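Local coordinates for protein D-alanyl-D-alanine carboxypeptidase (Vibrio cholerae, PDB 5TR7) that probably trims the terminal D-alanine from peptidoglycan precursor peptides as a penicillin-binding serine carboxypeptidase of the S11 family, at residues Leu146-Thr149 against Pro150-Ala154; Ile45-Glu48 against Val49-Asn53; Gly112-Asp115 against Ala116-Leu120. All blocks are in the same frame, centred on the assembly; numbering follows the deposited sequence.

Contact 1: Leu146-Thr149 against Pro150-Ala154; sequences LYST and PYDLA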
loop_
_atom_site.group_PDB
_atom_site.type_symbol
_atom_site.label_atom_id
_atom_site.label_comp_id
_atom_site.label_asym_id
_atom_site.label_seq_id
_atom_site.Cartn_x
_atom_site.Cartn_y
_atom_site.Cartn_z
ATOM N N LEU A 146 -4.127 -14.038 6.957
ATOM C CA LEU A 146 -3.890 -12.741 6.283
ATOM C C LEU A 146 -3.047 -13.089 5.079
ATOM O O LEU A 146 -1.918 -13.517 5.223
ATOM C CB LEU A 146 -3.191 -11.751 7.199
ATOM C CG LEU A 146 -2.683 -10.414 6.639
ATOM C CD1 LEU A 146 -3.671 -9.712 5.743
ATOM C CD2 LEU A 146 -2.276 -9.492 7.782
ATOM N N TYR A 147 -3.618 -12.975 3.891
ATOM C CA TYR A 147 -2.878 -13.316 2.671
ATOM C C TYR A 147 -3.419 -12.619 1.449
ATOM O O TYR A 147 -4.557 -12.175 1.429
ATOM C CB TYR A 147 -2.903 -14.849 2.439
ATOM C CG TYR A 147 -4.294 -15.432 2.349
ATOM C CD1 TYR A 147 -5.083 -15.265 1.198
ATOM C CD2 TYR A 147 -4.821 -16.133 3.401
ATOM C CE1 TYR A 147 -6.365 -15.764 1.122
ATOM C CE2 TYR A 147 -6.096 -16.681 3.342
ATOM C CZ TYR A 147 -6.848 -16.506 2.229
ATOM O OH TYR A 147 -8.078 -17.073 2.264
ATOM N N SER A 148 -2.592 -12.545 0.420
ATOM C CA SER A 148 -3.001 -11.971 -0.837
ATOM C C SER A 148 -2.132 -12.595 -1.897
ATOM O O SER A 148 -1.532 -13.651 -1.651
ATOM C CB SER A 148 -2.906 -10.456 -0.861
ATOM O OG SER A 148 -3.499 -9.945 -2.048
ATOM N N THR A 149 -2.141 -11.999 -3.089
ATOM C CA THR A 149 -1.337 -12.466 -4.223
ATOM C C THR A 149 -0.868 -11.237 -5.001
ATOM O O THR A 149 -1.501 -10.154 -4.915
ATOM C CB THR A 149 -2.133 -13.344 -5.226
ATOM O OG1 THR A 149 -3.142 -12.545 -5.852
ATOM C CG2 THR A 149 -2.790 -14.559 -4.565
ATOM N N PRO A 150 0.236 -11.391 -5.764
ATOM C CA PRO A 150 0.712 -10.285 -6.573
ATOM C C PRO A 150 -0.358 -9.728 -7.485
ATOM O O PRO A 150 -0.421 -8.512 -7.686
ATOM C CB PRO A 150 1.798 -10.914 -7.426
ATOM C CG PRO A 150 2.338 -12.001 -6.567
ATOM C CD PRO A 150 1.207 -12.493 -5.723
ATOM N N TYR A 151 -1.139 -10.613 -8.087
ATOM C CA TYR A 151 -2.174 -10.164 -8.985
ATOM C C TYR A 151 -3.212 -9.340 -8.228
ATOM O O TYR A 151 -3.547 -8.239 -8.667
ATOM C CB TYR A 151 -2.860 -11.350 -9.665
ATOM C CG TYR A 151 -3.967 -10.926 -10.571
ATOM C CD1 TYR A 151 -3.690 -10.228 -11.756
ATOM C CD2 TYR A 151 -5.289 -11.171 -10.249
ATOM C CE1 TYR A 151 -4.720 -9.763 -12.558
ATOM C CE2 TYR A 151 -6.316 -10.724 -11.066
ATOM C CZ TYR A 151 -6.023 -10.077 -12.235
ATOM O OH TYR A 151 -7.052 -9.663 -13.033
ATOM N N ASP A 152 -3.689 -9.853 -7.093
ATOM C CA ASP A 152 -4.670 -9.116 -6.296
ATOM C C ASP A 152 -4.129 -7.765 -5.821
ATOM O O ASP A 152 -4.870 -6.792 -5.768
ATOM C CB ASP A 152 -5.163 -9.914 -5.120
ATOM C CG ASP A 152 -6.043 -11.125 -5.532
ATOM O OD1 ASP A 152 -6.191 -11.446 -6.740
ATOM O OD2 ASP A 152 -6.596 -11.739 -4.616
ATOM N N LEU A 153 -2.859 -7.750 -5.429
ATOM C CA LEU A 153 -2.233 -6.511 -5.017
ATOM C C LEU A 153 -2.157 -5.517 -6.202
ATOM O O LEU A 153 -2.367 -4.319 -6.011
ATOM C CB LEU A 153 -0.844 -6.793 -4.361
ATOM C CG LEU A 153 -0.908 -7.560 -3.017
ATOM C CD1 LEU A 153 0.402 -8.184 -2.641
ATOM C CD2 LEU A 153 -1.362 -6.625 -1.929
ATOM N N ALA A 154 -1.997 -6.016 -7.433
ATOM C CA ALA A 154 -2.001 -5.152 -8.581
ATOM C C ALA A 154 -3.380 -4.532 -8.776
ATOM O O ALA A 154 -3.504 -3.333 -9.101
ATOM C CB ALA A 154 -1.663 -5.949 -9.811
#
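Thr149 OG1 accepts the backbone N-H of Asp152 at 3.0 Å, in a nearly straight bond (N-H...O 165°). The hydroxyl owes this position to a chi1 of 66°, which sets OG1 between the backbone N and the carbonyl carbon and turns it to the first turn of the helix; CG2 is left beside the backbone N. One residue on, the Leu153 N-H bonds to Thr149 O at 2.8 Å. The former bond caps helix 150-163 of the S11 carboxypeptidase domain, with Thr149 as N-cap and Pro150 as first helical residue; the latter is the first regular helical bond. The Asp152 side chain slants past the threonine hydroxyl, its CG 3.2 Å from Thr149 OG1, while its OD2 is held from outside by Ser133 OG and Asn132 N. Ser133 OG also bonds to Ser148 OG, which lies 3.5 Å from Asp152 CB and 3.7 Å from Leu153 CG. This inner side is dense: Leu153 also leans on Met39 of helix 37-50 and Met228 of strand 221-230, and Pro150 rests on Val12 and Met228. The looser side belongs to partly exposed Tyr151, whose ring leads away from Thr149 toward Met14 and Met27.

Contact 2: Ile45-Glu48 against Val49-Asn53; sequences IGQE and VKRGN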
loop_
_atom_site.group_PDB
_atom_site.type_symbol
_atom_site.label_atom_id
_atom_site.label_comp_id
_atom_site.label_asym_id
_atom_site.label_seq_id
_atom_site.Cartn_x
_atom_site.Cartn_y
_atom_site.Cartn_z
ATOM N N ILE A 45 -10.399 3.947 3.694
ATOM C CA ILE A 45 -10.406 5.347 4.178
ATOM C C ILE A 45 -10.780 6.317 3.023
ATOM O O ILE A 45 -11.563 7.222 3.181
ATOM C CB ILE A 45 -9.052 5.710 4.775
ATOM C CG1 ILE A 45 -8.833 4.922 6.069
ATOM C CG2 ILE A 45 -8.914 7.209 5.015
ATOM C CD1 ILE A 45 -7.355 4.994 6.526
ATOM N N GLY A 46 -10.258 6.077 1.844
ATOM C CA GLY A 46 -10.516 6.935 0.667
ATOM C C GLY A 46 -11.995 6.900 0.304
ATOM O O GLY A 46 -12.620 7.943 0.038
ATOM N N GLN A 47 -12.580 5.715 0.353
ATOM C CA GLN A 47 -13.997 5.644 0.069
ATOM C C GLN A 47 -14.816 6.382 1.096
ATOM O O GLN A 47 -15.763 7.103 0.728
ATOM C CB GLN A 47 -14.439 4.210 -0.069
ATOM C CG GLN A 47 -13.942 3.530 -1.366
ATOM C CD GLN A 47 -14.691 3.981 -2.584
ATOM O OE1 GLN A 47 -15.512 4.856 -2.491
ATOM N NE2 GLN A 47 -14.453 3.353 -3.722
ATOM N N GLU A 48 -14.441 6.269 2.382
ATOM C CA GLU A 48 -15.181 6.938 3.433
ATOM C C GLU A 48 -15.091 8.436 3.301
ATOM O O GLU A 48 -16.073 9.132 3.558
ATOM C CB GLU A 48 -14.746 6.494 4.843
ATOM C CG GLU A 48 -14.973 5.028 5.161
ATOM C CD GLU A 48 -16.443 4.641 5.159
ATOM O OE1 GLU A 48 -17.284 5.370 5.698
ATOM O OE2 GLU A 48 -16.771 3.587 4.620
ATOM N N VAL A 49 -13.917 8.947 2.942
ATOM C CA VAL A 49 -13.726 10.405 2.721
ATOM C C VAL A 49 -14.551 10.855 1.519
ATOM O O VAL A 49 -15.248 11.826 1.614
ATOM C CB VAL A 49 -12.248 10.732 2.433
ATOM C CG1 VAL A 49 -12.077 12.189 1.978
ATOM C CG2 VAL A 49 -11.373 10.384 3.658
ATOM N N LYS A 50 -14.531 10.132 0.390
ATOM C CA LYS A 50 -15.317 10.556 -0.767
ATOM C C LYS A 50 -16.776 10.617 -0.493
ATOM O O LYS A 50 -17.438 11.502 -0.983
ATOM C CB LYS A 50 -15.258 9.599 -1.931
ATOM C CG LYS A 50 -13.995 9.581 -2.716
ATOM C CD LYS A 50 -14.345 8.983 -4.113
ATOM C CE LYS A 50 -15.016 7.613 -3.998
ATOM N NZ LYS A 50 -14.913 6.922 -5.278
ATOM N N ARG A 51 -17.289 9.634 0.229
ATOM C CA ARG A 51 -18.720 9.653 0.532
ATOM C C ARG A 51 -19.087 10.613 1.631
ATOM O O ARG A 51 -20.238 10.728 1.944
ATOM C CB ARG A 51 -19.122 8.236 0.919
ATOM C CG ARG A 51 -18.838 7.295 -0.233
ATOM C CD ARG A 51 -18.970 5.882 0.267
ATOM N NE ARG A 51 -19.169 4.925 -0.802
ATOM C CZ ARG A 51 -19.302 3.615 -0.606
ATOM N NH1 ARG A 51 -19.243 3.102 0.631
ATOM N NH2 ARG A 51 -19.503 2.819 -1.654
ATOM N N GLY A 52 -18.114 11.283 2.265
ATOM C CA GLY A 52 -18.486 12.205 3.342
ATOM C C GLY A 52 -18.782 11.576 4.708
ATOM O O GLY A 52 -19.283 12.247 5.550
ATOM N N ASN A 53 -18.424 10.318 4.959
ATOM C CA ASN A 53 -18.685 9.718 6.290
ATOM C C ASN A 53 -17.687 10.173 7.299
ATOM O O ASN A 53 -17.981 10.150 8.476
ATOM C CB ASN A 53 -18.658 8.200 6.240
ATOM C CG ASN A 53 -19.688 7.631 5.300
ATOM O OD1 ASN A 53 -20.581 8.296 4.883
ATOM N ND2 ASN A 53 -19.486 6.413 4.894
#
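Glu48 and Asn53 join through the side chains: Asn53 ND2 donates to Glu48 OE1 at 2.6 Å, with an N-H...O angle of 164°. The carboxylate oxygen lies almost in the plane of the asparagine amide, but the nitrogen approaches it from above the carboxylate plane, the two flat groups being turned 42° apart. Glu48 is bent at chi2 (-64°), which curls its carboxylate back over the chain end instead of letting it run out straight. The same two residues are linked a second time through the backbone, Asn53 N to Glu48 O at 3.0 Å, so that both ends of Glu48 hold the residue that follows the turn. Before them run the regular helical bonds, from Val49 N to Ile45 O, Lys50 N to Gly46 O and Arg51 N to Gln47 O.

Gln47 and Lys50 lie alongside each other and point the same way, with Gln47 OE1 3.2 Å from Lys50 CE. Their polar ends find partners elsewhere: Gln47 NE2 bonds to Tyr43 OH, and Lys50 NZ to the carbonyl of Asp163. Gln47 OE1 also sits over one face of the Arg51 guanidinium, 4.0 Å from Arg51 NE, and both Gln47 and Arg51 touch Trp124 of helix 114-127. On the apolar side, Ile45 CG2 meets Val49 CG2 at 4.2 Å; Ile45 packs further on Ile94 and Met106, and Val49 on Leu56. Gly52, with positive phi, breaks the helical path, and its N-H bonds back to Val49 O. Together with the Asn53 N to Glu48 O bond, this makes a Schellman motif, here ending helix 37-50, the helix that carries the predicted catalytic Lys38 near its start.

Contact 3: Gly112-Asp115 against Ala116-Leu120; sequences GTED and AFVDL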
loop_
_atom_site.group_PDB
_atom_site.type_symbol
_atom_site.label_atom_id
_atom_site.label_comp_id
_atom_site.label_asym_id
_atom_site.label_seq_id
_atom_site.Cartn_x
_atom_site.Cartn_y
_atom_site.Cartn_z
ATOM N N GLY A 112 -15.438 1.854 14.413
ATOM C CA GLY A 112 -15.546 1.587 15.838
ATOM C C GLY A 112 -14.479 0.665 16.380
ATOM O O GLY A 112 -13.840 0.971 17.392
ATOM N N THR A 113 -14.285 -0.481 15.735
ATOM C CA THR A 113 -13.311 -1.453 16.202
ATOM C C THR A 113 -12.496 -1.939 15.030
ATOM O O THR A 113 -12.979 -1.926 13.881
ATOM C CB THR A 113 -14.009 -2.698 16.736
ATOM O OG1 THR A 113 -14.717 -3.295 15.654
ATOM C CG2 THR A 113 -14.976 -2.362 17.878
ATOM N N GLU A 114 -11.289 -2.436 15.304
ATOM C CA GLU A 114 -10.475 -2.941 14.239
ATOM C C GLU A 114 -11.172 -4.053 13.484
ATOM O O GLU A 114 -11.086 -4.085 12.242
ATOM C CB GLU A 114 -9.047 -3.359 14.653
ATOM C CG GLU A 114 -8.106 -3.525 13.410
ATOM C CD GLU A 114 -6.659 -3.827 13.787
ATOM O OE1 GLU A 114 -5.751 -3.834 12.911
ATOM O OE2 GLU A 114 -6.406 -4.053 14.979
ATOM N N ASP A 115 -11.889 -4.928 14.183
ATOM C CA ASP A 115 -12.557 -6.061 13.557
ATOM C C ASP A 115 -13.576 -5.638 12.521
ATOM O O ASP A 115 -13.624 -6.200 11.430
ATOM C CB ASP A 115 -13.226 -6.975 14.598
ATOM C CG ASP A 115 -12.234 -7.730 15.462
ATOM O OD1 ASP A 115 -11.043 -7.882 15.089
ATOM O OD2 ASP A 115 -12.674 -8.210 16.520
ATOM N N ALA A 116 -14.425 -4.683 12.859
ATOM C CA ALA A 116 -15.422 -4.227 11.897
ATOM C C ALA A 116 -14.720 -3.580 10.739
ATOM O O ALA A 116 -15.114 -3.744 9.601
ATOM C CB ALA A 116 -16.397 -3.272 12.556
ATOM N N PHE A 117 -13.622 -2.876 10.985
ATOM C CA PHE A 117 -12.876 -2.229 9.852
ATOM C C PHE A 117 -12.401 -3.312 8.913
ATOM O O PHE A 117 -12.531 -3.182 7.697
ATOM C CB PHE A 117 -11.741 -1.347 10.315
ATOM C CG PHE A 117 -11.038 -0.615 9.205
ATOM C CD1 PHE A 117 -11.543 0.562 8.716
ATOM C CD2 PHE A 117 -9.872 -1.129 8.634
ATOM C CE1 PHE A 117 -10.873 1.260 7.683
ATOM C CE2 PHE A 117 -9.238 -0.481 7.599
ATOM C CZ PHE A 117 -9.712 0.750 7.152
ATOM N N VAL A 118 -11.951 -4.417 9.484
ATOM C CA VAL A 118 -11.515 -5.587 8.697
ATOM C C VAL A 118 -12.699 -6.147 7.860
ATOM O O VAL A 118 -12.526 -6.557 6.721
ATOM C CB VAL A 118 -10.836 -6.649 9.566
ATOM C CG1 VAL A 118 -10.493 -7.837 8.733
ATOM C CG2 VAL A 118 -9.552 -6.127 10.180
ATOM N N ASP A 119 -13.894 -6.149 8.419
ATOM C CA ASP A 119 -15.086 -6.563 7.623
ATOM C C ASP A 119 -15.188 -5.666 6.389
ATOM O O ASP A 119 -15.326 -6.143 5.272
ATOM C CB ASP A 119 -16.404 -6.460 8.448
ATOM C CG ASP A 119 -16.476 -7.459 9.597
ATOM O OD1 ASP A 119 -15.659 -8.398 9.592
ATOM O OD2 ASP A 119 -17.394 -7.378 10.470
ATOM N N LEU A 120 -15.110 -4.352 6.553
ATOM C CA LEU A 120 -15.157 -3.491 5.357
ATOM C C LEU A 120 -13.978 -3.803 4.396
ATOM O O LEU A 120 -14.179 -3.827 3.169
ATOM C CB LEU A 120 -15.035 -2.021 5.683
ATOM C CG LEU A 120 -16.097 -1.467 6.625
ATOM C CD1 LEU A 120 -15.655 -0.039 6.915
ATOM C CD2 LEU A 120 -17.511 -1.553 6.048
#
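The backbone enters helix 114-127 from Gly112, which has a positive phi, through the extended Thr113, and then settles into helical bonds from Phe117 N to Thr113 O, Val118 N to Glu114 O (2.9 Å) and Asp119 N to Asp115 O. Thr113 adds a side-chain bond, its OG1 accepting from Ala116 N at 3.1 Å in a nearly straight line (168°). A chi1 of 63° directs that hydroxyl into the opening turn, where it also lies 3.5 Å from Ala116 CB. Asp115 and Asp119, both exposed, follow each other one turn apart on the outer side; the acidic Glu114 and Asp115, in the first turn, would probably interact favourably with the positive end of the helix dipole.

The other side faces the protein. Val118 CG2 comes within 3.3 Å of Glu114 O, and more loosely to 4.4 Å from Glu114 CG. Glu114 itself stretches out and away, reaching the loop beyond the helix, where its OE1 bonds to Ser138 OG. Phe117 has its CG opposite the backbone N, an orientation that leads the ring off the first turn and in among Ala107 and Val110 of helix 100-111 and Thr41 and Val44 of helix 37-50. Ala116 meets Ala111 at the end of helix 100-111, and Leu120 reaches Val44. A threonine N-cap following a glycine with positive phi thus turns the chain from helix 100-111 into helix 114-127, within the helical part of the beta-lactamase-like S11 carboxypeptidase domain.

Overall arrangement
From the N terminus, contact 2 comes first, at the C-terminal end of helix 37-50; contact 3 follows where helix 100-111 gives way to helix 114-127, and contact 1 comes last, where the chain enters helix 150-163. Each closes just one local turn, and they run in series, neither nesting nor crossing. Contacts 2 and 3 are near neighbours, their centres 15 Å apart and nearest atoms about 4 Å apart without touching; helix 37-50 packs against both helix 100-111 and helix 114-127. Contact 1 lies farther off, its centre 23 Å from that of contact 2, and joins the helical part to the five-stranded sheet through strands 10-15 and 221-230.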